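Local coordinates for protein trehalose-6-phosphate phosphatase (Cryptococcus neoformans, PDB 5DX9) that belongs to the trehalose-phosphatase family of the HAD clan and holds a magnesium ion and a glycan in its pocket, at residues D109-F120 and L161-I172; G269-P277 and A284-V294. All coordinates share one frame; numbering follows the deposited sequence.

In the fold
In this HAD-type protein the two contacts belong to different parts of the fold. Contact 1 joins helices 112-125 and 148-166, which go with the antiparallel sheet 131-134, 139-142, 180-185 and 172-177, consistent with the cap domain of HAD proteins. Contact 2 comes later in the chain, after contact 1 has closed, and joins strands 270-275 and 286-288 at one margin of the mixed core sheet. Their centres are 33 Å apart, on opposite sides of the chain's centre, and their nearest atoms about 21 Å. Bound sugar lies near both without touching: the Phe120 side chain is about 9 Å from 6-O-phosphono-alpha-D-glucopyranose, that of Pro291 about 9 Å from alpha-D-glucopyranose.

Contact 1 of 2, residues D109-F120 and L161-I172; sequences DMSWMSEVEEIF and LLESSLAPRRPI
In what is probably the cap of this HAD-type protein two helices pair through Val116 and Ile119 on one and Leu161, Leu162 and Leu166 on the other. The axes of 112-120 and 161-166 approach to 11.9 Å and run roughly antiparallel, at 140°. Ile119 meets two leucines in different ways: it reaches tip to tip toward Leu161, CG2 to CD2 3.7 Å, whereas its CD1 slides past the CD2 of Leu162 in the opposite direction, 3.5 Å away. Leu166 comes in at about a right angle to Val116 and places its CD2 on CG2 of that valine. Further along, Leu162 CD1 sits 3.6 Å from CE1 of Phe120, a ring that also meets Trp141.

The pair lies on the four-stranded antiparallel sheet, as in the alpha/beta caps of HAD phosphatases: Val116 and Phe120 touch Ile139 of strand 139-142, while Trp112, Val116 and Ile172 touch Val183 of strand 180-185. Where the chain leaves the second helix and enters strand 172-177, Ile172 drives its CG2 over one face of the Trp112 indole, a close CH-pi contact 3.3 Å from the centroid of the five-membered ring. CG of Met113, a selenomethionine, lies near the rim of the opposite face, so the indole has neighbours on both faces.

Beside this apolar layer, Arg170 grips Glu115 side-on. Its NE donates to OE1 at 2.9 Å and its NH2 to OE2 at 2.8 Å, each oxygen using its syn lone pair, with carboxylate and guanidinium nearly coplanar (21°). The arginine chain folds at chi2 (-64°), which turns the group back toward the carboxylate, and NH1 is anchored in turn by the carbonyl oxygen of Arg169, so three nitrogens fix the rotation of the guanidinium.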
loop_
_atom_site.group_PDB
_atom_site.type_symbol
_atom_site.label_atom_id
_atom_site.label_comp_id
_atom_site.label_asym_id
_atom_site.label_seq_id
_atom_site.Cartn_x
_atom_site.Cartn_y
_atom_site.Cartn_z
ATOM N N ASP A 109 -18.275 11.209 -1.491
ATOM C CA ASP A 109 -19.607 10.686 -1.206
ATOM C C ASP A 109 -19.508 9.270 -0.642
ATOM O O ASP A 109 -19.125 8.337 -1.348
ATOM C CB ASP A 109 -20.467 10.708 -2.475
ATOM C CG ASP A 109 -21.831 10.071 -2.273
ATOM O OD1 ASP A 109 -22.339 10.091 -1.131
ATOM O OD2 ASP A 109 -22.395 9.553 -3.263
HETATM N N MSE A 110 -19.857 9.115 0.632
HETATM C CA MSE A 110 -19.680 7.839 1.319
HETATM C C MSE A 110 -21.003 7.148 1.643
HETATM O O MSE A 110 -21.048 6.225 2.461
HETATM C CB MSE A 110 -18.876 8.046 2.607
HETATM C CG MSE A 110 -17.510 8.690 2.392
HETATM SE SE MSE A 110 -16.241 7.510 1.482
HETATM C CE MSE A 110 -16.006 6.190 2.901
ATOM N N SER A 111 -22.077 7.584 0.993
ATOM C CA SER A 111 -23.408 7.050 1.282
ATOM C C SER A 111 -23.565 5.591 0.848
ATOM O O SER A 111 -24.575 4.950 1.149
ATOM C CB SER A 111 -24.478 7.911 0.610
ATOM O OG SER A 111 -24.250 8.010 -0.784
ATOM N N TRP A 112 -22.558 5.070 0.155
ATOM C CA TRP A 112 -22.603 3.711 -0.373
ATOM C C TRP A 112 -22.346 2.642 0.691
ATOM O O TRP A 112 -22.603 1.459 0.464
ATOM C CB TRP A 112 -21.584 3.555 -1.510
ATOM C CG TRP A 112 -20.161 3.887 -1.107
ATOM C CD1 TRP A 112 -19.499 5.065 -1.322
ATOM C CD2 TRP A 112 -19.236 3.030 -0.421
ATOM N NE1 TRP A 112 -18.223 4.994 -0.812
ATOM C CE2 TRP A 112 -18.036 3.755 -0.256
ATOM C CE3 TRP A 112 -19.304 1.720 0.069
ATOM C CZ2 TRP A 112 -16.916 3.216 0.379
ATOM C CZ3 TRP A 112 -18.190 1.187 0.701
ATOM C CH2 TRP A 112 -17.011 1.935 0.847
HETATM N N MSE A 113 -21.836 3.050 1.848
HETATM C CA MSE A 113 -21.400 2.088 2.857
HETATM C C MSE A 113 -22.534 1.215 3.390
HETATM O O MSE A 113 -22.368 -0.000 3.533
HETATM C CB MSE A 113 -20.716 2.809 4.015
HETATM C CG MSE A 113 -19.473 3.569 3.588
HETATM SE SE MSE A 113 -18.079 3.580 4.950
HETATM C CE MSE A 113 -17.639 1.686 4.938
ATOM N N SER A 114 -23.678 1.828 3.683
ATOM C CA SER A 114 -24.834 1.083 4.176
ATOM C C SER A 114 -25.259 0.025 3.174
ATOM O O SER A 114 -25.520 -1.122 3.535
ATOM C CB SER A 114 -26.005 2.023 4.465
ATOM O OG SER A 114 -25.650 2.994 5.432
ATOM N N GLU A 115 -25.323 0.425 1.908
ATOM C CA GLU A 115 -25.743 -0.463 0.833
ATOM C C GLU A 115 -24.819 -1.669 0.728
ATOM O O GLU A 115 -25.276 -2.802 0.572
ATOM C CB GLU A 115 -25.780 0.292 -0.499
ATOM C CG GLU A 115 -26.682 1.521 -0.490
ATOM C CD GLU A 115 -26.548 2.364 -1.747
ATOM O OE1 GLU A 115 -25.419 2.502 -2.265
ATOM O OE2 GLU A 115 -27.576 2.892 -2.219
ATOM N N VAL A 116 -23.516 -1.420 0.819
ATOM C CA VAL A 116 -22.530 -2.488 0.735
ATOM C C VAL A 116 -22.573 -3.380 1.966
ATOM O O VAL A 116 -22.478 -4.603 1.853
ATOM C CB VAL A 116 -21.106 -1.930 0.560
ATOM C CG1 VAL A 116 -20.066 -2.991 0.905
ATOM C CG2 VAL A 116 -20.917 -1.423 -0.863
ATOM N N GLU A 117 -22.717 -2.767 3.139
ATOM C CA GLU A 117 -22.800 -3.525 4.386
ATOM C C GLU A 117 -23.995 -4.471 4.364
ATOM O O GLU A 117 -23.897 -5.623 4.789
ATOM C CB GLU A 117 -22.892 -2.590 5.597
ATOM C CG GLU A 117 -22.994 -3.331 6.925
ATOM C CD GLU A 117 -22.867 -2.421 8.138
ATOM O OE1 GLU A 117 -22.877 -1.181 7.975
ATOM O OE2 GLU A 117 -22.750 -2.953 9.262
ATOM N N GLU A 118 -25.121 -3.976 3.857
ATOM C CA GLU A 118 -26.335 -4.780 3.768
ATOM C C GLU A 118 -26.107 -5.994 2.873
ATOM O O GLU A 118 -26.538 -7.103 3.190
ATOM C CB GLU A 118 -27.504 -3.941 3.243
ATOM C CG GLU A 118 -28.796 -4.724 3.068
ATOM C CD GLU A 118 -29.888 -3.917 2.387
ATOM O OE1 GLU A 118 -31.029 -4.417 2.302
ATOM O OE2 GLU A 118 -29.608 -2.783 1.937
ATOM N N ILE A 119 -25.415 -5.781 1.758
ATOM C CA ILE A 119 -25.131 -6.866 0.830
ATOM C C ILE A 119 -24.224 -7.918 1.469
ATOM O O ILE A 119 -24.478 -9.120 1.361
ATOM C CB ILE A 119 -24.480 -6.339 -0.461
ATOM C CG1 ILE A 119 -25.485 -5.503 -1.256
ATOM C CG2 ILE A 119 -23.967 -7.493 -1.306
ATOM C CD1 ILE A 119 -24.918 -4.906 -2.532
ATOM N N PHE A 120 -23.176 -7.460 2.143
ATOM C CA PHE A 120 -22.210 -8.368 2.751
ATOM C C PHE A 120 -22.809 -9.089 3.954
ATOM O O PHE A 120 -22.471 -10.241 4.224
ATOM C CB PHE A 120 -20.944 -7.613 3.160
ATOM C CG PHE A 120 -20.022 -7.310 2.010
ATOM C CD1 PHE A 120 -20.162 -7.972 0.800
ATOM C CD2 PHE A 120 -19.013 -6.369 2.140
ATOM C CE1 PHE A 120 -19.316 -7.696 -0.257
ATOM C CE2 PHE A 120 -18.164 -6.089 1.086
ATOM C CZ PHE A 120 -18.314 -6.752 -0.113
ATOM N N LEU A 161 -23.358 -9.148 -8.100
ATOM C CA LEU A 161 -24.358 -8.209 -7.602
ATOM C C LEU A 161 -23.767 -6.812 -7.414
ATOM O O LEU A 161 -24.377 -5.814 -7.799
ATOM C CB LEU A 161 -24.958 -8.691 -6.280
ATOM C CG LEU A 161 -25.969 -7.707 -5.684
ATOM C CD1 LEU A 161 -27.256 -7.710 -6.501
ATOM C CD2 LEU A 161 -26.252 -7.986 -4.210
ATOM N N LEU A 162 -22.581 -6.747 -6.814
ATOM C CA LEU A 162 -21.914 -5.474 -6.584
ATOM C C LEU A 162 -21.571 -4.782 -7.898
ATOM O O LEU A 162 -21.753 -3.575 -8.034
ATOM C CB LEU A 162 -20.647 -5.671 -5.748
ATOM C CG LEU A 162 -20.851 -5.982 -4.264
ATOM C CD1 LEU A 162 -19.521 -6.265 -3.592
ATOM C CD2 LEU A 162 -21.572 -4.841 -3.567
ATOM N N GLU A 163 -21.084 -5.555 -8.866
ATOM C CA GLU A 163 -20.652 -5.003 -10.146
ATOM C C GLU A 163 -21.819 -4.579 -11.032
ATOM O O GLU A 163 -21.750 -3.552 -11.709
ATOM C CB GLU A 163 -19.786 -6.015 -10.902
ATOM C CG GLU A 163 -18.356 -6.112 -10.403
ATOM C CD GLU A 163 -17.598 -4.805 -10.539
ATOM O OE1 GLU A 163 -18.124 -3.870 -11.179
ATOM O OE2 GLU A 163 -16.473 -4.711 -10.007
ATOM N N SER A 164 -22.887 -5.368 -11.025
ATOM C CA SER A 164 -24.000 -5.137 -11.938
ATOM C C SER A 164 -24.961 -4.050 -11.461
ATOM O O SER A 164 -25.465 -3.274 -12.270
ATOM C CB SER A 164 -24.776 -6.438 -12.173
ATOM O OG SER A 164 -25.477 -6.843 -11.008
ATOM N N SER A 165 -25.216 -3.987 -10.156
ATOM C CA SER A 165 -26.277 -3.117 -9.653
ATOM C C SER A 165 -25.804 -1.948 -8.788
ATOM O O SER A 165 -26.557 -1.002 -8.570
ATOM C CB SER A 165 -27.296 -3.940 -8.855
ATOM O OG SER A 165 -26.833 -4.207 -7.542
ATOM N N LEU A 166 -24.573 -2.000 -8.291
ATOM C CA LEU A 166 -24.132 -0.974 -7.350
ATOM C C LEU A 166 -22.972 -0.121 -7.866
ATOM O O LEU A 166 -23.024 1.108 -7.795
ATOM C CB LEU A 166 -23.746 -1.617 -6.018
ATOM C CG LEU A 166 -23.509 -0.630 -4.876
ATOM C CD1 LEU A 166 -24.596 0.431 -4.877
ATOM C CD2 LEU A 166 -23.463 -1.352 -3.537
ATOM N N ALA A 167 -21.929 -0.774 -8.373
ATOM C CA ALA A 167 -20.729 -0.078 -8.836
ATOM C C ALA A 167 -21.031 1.031 -9.850
ATOM O O ALA A 167 -20.585 2.162 -9.675
ATOM C CB ALA A 167 -19.741 -1.077 -9.432
ATOM N N PRO A 168 -21.796 0.707 -10.907
ATOM C CA PRO A 168 -22.082 1.659 -11.988
ATOM C C PRO A 168 -22.790 2.941 -11.547
ATOM O O PRO A 168 -22.899 3.862 -12.353
ATOM C CB PRO A 168 -22.987 0.854 -12.927
ATOM C CG PRO A 168 -22.623 -0.561 -12.673
ATOM C CD PRO A 168 -22.353 -0.626 -11.201
ATOM N N ARG A 169 -23.264 3.007 -10.306
ATOM C CA ARG A 169 -23.981 4.196 -9.856
ATOM C C ARG A 169 -23.453 4.753 -8.539
ATOM O O ARG A 169 -24.068 5.634 -7.941
ATOM C CB ARG A 169 -25.480 3.901 -9.734
ATOM C CG ARG A 169 -25.835 2.668 -8.912
ATOM C CD ARG A 169 -27.326 2.363 -9.030
ATOM N NE ARG A 169 -27.700 1.112 -8.374
ATOM C CZ ARG A 169 -28.135 1.022 -7.122
ATOM N NH1 ARG A 169 -28.254 2.113 -6.376
ATOM N NH2 ARG A 169 -28.454 -0.162 -6.612
ATOM N N ARG A 170 -22.310 4.247 -8.096
ATOM C CA ARG A 170 -21.701 4.729 -6.863
ATOM C C ARG A 170 -20.206 4.957 -7.056
ATOM O O ARG A 170 -19.558 4.228 -7.804
ATOM C CB ARG A 170 -21.945 3.739 -5.721
ATOM C CG ARG A 170 -23.417 3.486 -5.410
ATOM C CD ARG A 170 -24.112 4.744 -4.902
ATOM N NE ARG A 170 -25.456 4.465 -4.399
ATOM C CZ ARG A 170 -26.574 4.618 -5.105
ATOM N NH1 ARG A 170 -26.522 5.057 -6.357
ATOM N NH2 ARG A 170 -27.750 4.336 -4.560
ATOM N N PRO A 171 -19.658 5.985 -6.389
ATOM C CA PRO A 171 -18.229 6.303 -6.454
ATOM C C PRO A 171 -17.394 5.302 -5.666
ATOM O O PRO A 171 -16.703 5.678 -4.718
ATOM C CB PRO A 171 -18.153 7.694 -5.826
ATOM C CG PRO A 171 -19.285 7.713 -4.866
ATOM C CD PRO A 171 -20.389 6.928 -5.525
ATOM N N ILE A 172 -17.459 4.037 -6.066
ATOM C CA ILE A 172 -16.754 2.972 -5.367
ATOM C C ILE A 172 -15.885 2.159 -6.313
ATOM O O ILE A 172 -16.085 2.178 -7.526
ATOM C CB ILE A 172 -17.730 2.002 -4.674
ATOM C CG1 ILE A 172 -18.509 1.206 -5.724
ATOM C CG2 ILE A 172 -18.669 2.749 -3.738
ATOM C CD1 ILE A 172 -19.544 0.255 -5.150
#

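Contact 2 of 2, residues G269-P277 and A284-V294; sequences GVFATTVGP and AGWHVTCPEEV
Val275 and Val294 pack at about a right angle, CG2 to CG2 3.8 Å, bringing the first turn of helix 291-306 against the end of strand 270-275. On the same face of the sheet Thr273 adds its methyl, CG2 lying 4.1 Å from CG2 of Val288. On the face of Thr274, the methyl of Ala284, from the loop before strand 286-288, sits 4.0 Å from CB of Thr274; Phe220 of helix 217-225 touches both, and Ala272 too.

Toward the start of the strand Phe271 and Trp286 lie side by side and point the same way. Their planes are near parallel (16°) but slid apart, so overlap is slight. A water accepts from Trp286 NE1 and donates to Val270 O, tying the indole edge to that backbone.

Between these layers run the parallel-strand bonds. Ala272 O takes Trp286 N at 2.9 Å and a weak bond from Gly285 N; Thr274 bonds twice to the neighbouring strand, its N giving to Trp286 O and its O receiving Val288 N; and Gly276 N closes the row on Val288 O. On the face of Thr274, His287 CG stands between the backbone N and the carbonyl carbon (chi1 81°), which goes with CD2 lying 3.4 Å from Gly276 O; ND1 is bonded to Thr3 OG1. This pairing, with strand 286-288 outermost, forms one margin of the HAD-type Rossmann-like core sheet.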
loop_
_atom_site.group_PDB
_atom_site.type_symbol
_atom_site.label_atom_id
_atom_site.label_comp_id
_atom_site.label_asym_id
_atom_site.label_seq_id
_atom_site.Cartn_x
_atom_site.Cartn_y
_atom_site.Cartn_z
ATOM N N GLY A 269 16.938 4.183 -9.430
ATOM C CA GLY A 269 16.841 4.258 -7.984
ATOM C C GLY A 269 15.555 3.688 -7.403
ATOM O O GLY A 269 15.393 3.637 -6.183
ATOM N N VAL A 270 14.640 3.257 -8.269
ATOM C CA VAL A 270 13.349 2.737 -7.814
ATOM C C VAL A 270 13.349 1.212 -7.802
ATOM O O VAL A 270 13.554 0.570 -8.834
ATOM C CB VAL A 270 12.182 3.232 -8.700
ATOM C CG1 VAL A 270 10.855 2.633 -8.228
ATOM C CG2 VAL A 270 12.116 4.749 -8.707
ATOM N N PHE A 271 13.123 0.640 -6.625
ATOM C CA PHE A 271 13.065 -0.808 -6.486
ATOM C C PHE A 271 11.651 -1.279 -6.144
ATOM O O PHE A 271 11.339 -1.568 -4.987
ATOM C CB PHE A 271 14.060 -1.276 -5.426
ATOM C CG PHE A 271 15.498 -1.102 -5.834
ATOM C CD1 PHE A 271 16.227 -2.175 -6.321
ATOM C CD2 PHE A 271 16.112 0.137 -5.750
ATOM C CE1 PHE A 271 17.548 -2.018 -6.703
ATOM C CE2 PHE A 271 17.434 0.301 -6.135
ATOM C CZ PHE A 271 18.151 -0.779 -6.613
ATOM N N ALA A 272 10.802 -1.354 -7.165
ATOM C CA ALA A 272 9.429 -1.814 -6.987
ATOM C C ALA A 272 9.384 -3.334 -6.974
ATOM O O ALA A 272 9.707 -3.986 -7.968
ATOM C CB ALA A 272 8.533 -1.258 -8.083
ATOM N N THR A 273 8.972 -3.890 -5.841
ATOM C CA THR A 273 9.037 -5.325 -5.630
ATOM C C THR A 273 7.672 -5.920 -5.296
ATOM O O THR A 273 7.038 -5.547 -4.307
ATOM C CB THR A 273 10.031 -5.670 -4.499
ATOM O OG1 THR A 273 11.299 -5.062 -4.778
ATOM C CG2 THR A 273 10.211 -7.168 -4.384
ATOM N N THR A 274 7.216 -6.845 -6.133
ATOM C CA THR A 274 6.010 -7.593 -5.826
ATOM C C THR A 274 6.378 -8.849 -5.054
ATOM O O THR A 274 7.486 -9.363 -5.189
ATOM C CB THR A 274 5.229 -7.985 -7.095
ATOM O OG1 THR A 274 3.943 -8.504 -6.721
ATOM C CG2 THR A 274 5.989 -9.041 -7.901
ATOM N N VAL A 275 5.452 -9.330 -4.231
ATOM C CA VAL A 275 5.626 -10.620 -3.576
ATOM C C VAL A 275 4.830 -11.677 -4.337
ATOM O O VAL A 275 3.611 -11.567 -4.491
ATOM C CB VAL A 275 5.185 -10.592 -2.101
ATOM C CG1 VAL A 275 5.458 -11.939 -1.449
ATOM C CG2 VAL A 275 5.907 -9.486 -1.352
ATOM N N GLY A 276 5.536 -12.692 -4.820
ATOM C CA GLY A 276 4.954 -13.729 -5.649
ATOM C C GLY A 276 6.040 -14.386 -6.483
ATOM O O GLY A 276 7.221 -14.083 -6.305
ATOM N N PRO A 277 5.649 -15.282 -7.401
ATOM C CA PRO A 277 6.598 -16.032 -8.232
ATOM C C PRO A 277 7.117 -15.233 -9.425
ATOM O O PRO A 277 6.478 -14.268 -9.846
ATOM C CB PRO A 277 5.771 -17.228 -8.702
ATOM C CG PRO A 277 4.381 -16.689 -8.782
ATOM C CD PRO A 277 4.253 -15.662 -7.678
ATOM N N ALA A 284 5.723 -4.075 -11.097
ATOM C CA ALA A 284 6.946 -4.005 -10.307
ATOM C C ALA A 284 8.138 -4.385 -11.176
ATOM O O ALA A 284 7.985 -5.068 -12.185
ATOM C CB ALA A 284 6.858 -4.914 -9.095
ATOM N N GLY A 285 9.324 -3.932 -10.790
ATOM C CA GLY A 285 10.526 -4.267 -11.528
ATOM C C GLY A 285 11.163 -5.541 -11.011
ATOM O O GLY A 285 11.960 -6.165 -11.711
ATOM N N TRP A 286 10.809 -5.925 -9.784
ATOM C CA TRP A 286 11.405 -7.086 -9.121
ATOM C C TRP A 286 10.368 -7.955 -8.414
ATOM O O TRP A 286 9.192 -7.597 -8.330
ATOM C CB TRP A 286 12.451 -6.645 -8.093
ATOM C CG TRP A 286 13.455 -5.675 -8.608
ATOM C CD1 TRP A 286 13.369 -4.314 -8.577
ATOM C CD2 TRP A 286 14.709 -5.985 -9.224
ATOM N NE1 TRP A 286 14.487 -3.755 -9.145
ATOM C CE2 TRP A 286 15.327 -4.760 -9.547
ATOM C CE3 TRP A 286 15.364 -7.178 -9.543
ATOM C CZ2 TRP A 286 16.572 -4.697 -10.167
ATOM C CZ3 TRP A 286 16.601 -7.111 -10.158
ATOM C CH2 TRP A 286 17.190 -5.880 -10.465
ATOM N N HIS A 287 10.818 -9.091 -7.886
ATOM C CA HIS A 287 9.962 -9.926 -7.056
ATOM C C HIS A 287 10.739 -10.601 -5.941
ATOM O O HIS A 287 11.968 -10.720 -5.990
ATOM C CB HIS A 287 9.249 -11.001 -7.887
ATOM C CG HIS A 287 10.098 -12.203 -8.182
ATOM N ND1 HIS A 287 10.807 -12.341 -9.359
ATOM C CD2 HIS A 287 10.351 -13.316 -7.457
ATOM C CE1 HIS A 287 11.459 -13.490 -9.343
ATOM N NE2 HIS A 287 11.204 -14.102 -8.203
ATOM N N VAL A 288 9.988 -11.036 -4.940
ATOM C CA VAL A 288 10.463 -11.930 -3.901
ATOM C C VAL A 288 9.330 -12.921 -3.655
ATOM O O VAL A 288 8.160 -12.543 -3.706
ATOM C CB VAL A 288 10.836 -11.173 -2.618
ATOM C CG1 VAL A 288 10.941 -12.130 -1.444
ATOM C CG2 VAL A 288 12.138 -10.417 -2.822
ATOM N N THR A 289 9.661 -14.186 -3.421
ATOM C CA THR A 289 8.631 -15.222 -3.374
ATOM C C THR A 289 7.780 -15.186 -2.106
ATOM O O THR A 289 6.589 -15.487 -2.149
ATOM C CB THR A 289 9.246 -16.627 -3.506
ATOM O OG1 THR A 289 10.391 -16.734 -2.653
ATOM C CG2 THR A 289 9.667 -16.883 -4.939
ATOM N N CYS A 290 8.391 -14.809 -0.987
ATOM C CA CYS A 290 7.729 -14.867 0.311
ATOM C C CYS A 290 7.873 -13.559 1.076
ATOM O O CYS A 290 8.839 -12.818 0.875
ATOM C CB CYS A 290 8.302 -16.018 1.145
ATOM S SG CYS A 290 8.277 -17.621 0.323
ATOM N N PRO A 291 6.911 -13.272 1.967
ATOM C CA PRO A 291 7.006 -12.088 2.822
ATOM C C PRO A 291 8.246 -12.170 3.700
ATOM O O PRO A 291 8.861 -11.150 3.999
ATOM C CB PRO A 291 5.726 -12.151 3.668
ATOM C CG PRO A 291 4.820 -13.090 2.935
ATOM C CD PRO A 291 5.715 -14.074 2.269
ATOM N N GLU A 292 8.608 -13.385 4.103
ATOM C CA GLU A 292 9.759 -13.588 4.971
ATOM C C GLU A 292 11.051 -13.129 4.296
ATOM O O GLU A 292 11.959 -12.631 4.960
ATOM C CB GLU A 292 9.876 -15.058 5.382
ATOM C CG GLU A 292 8.806 -15.533 6.366
ATOM C CD GLU A 292 7.531 -16.014 5.687
ATOM O OE1 GLU A 292 7.178 -15.498 4.606
ATOM O OE2 GLU A 292 6.879 -16.922 6.242
ATOM N N GLU A 293 11.128 -13.297 2.980
ATOM C CA GLU A 293 12.320 -12.902 2.237
ATOM C C GLU A 293 12.385 -11.385 2.102
ATOM O O GLU A 293 13.468 -10.811 1.985
ATOM C CB GLU A 293 12.350 -13.558 0.853
ATOM C CG GLU A 293 12.439 -15.076 0.869
ATOM C CD GLU A 293 12.621 -15.666 -0.523
ATOM O OE1 GLU A 293 12.739 -14.890 -1.496
ATOM O OE2 GLU A 293 12.654 -16.910 -0.644
ATOM N N VAL A 294 11.224 -10.739 2.111
ATOM C CA VAL A 294 11.183 -9.286 2.097
ATOM C C VAL A 294 11.850 -8.742 3.352
ATOM O O VAL A 294 12.613 -7.779 3.294
ATOM C CB VAL A 294 9.746 -8.745 2.015
ATOM C CG1 VAL A 294 9.743 -7.246 2.251
ATOM C CG2 VAL A 294 9.126 -9.076 0.668
HETATM O O HOH W 1 15.338 -0.984 -10.093
#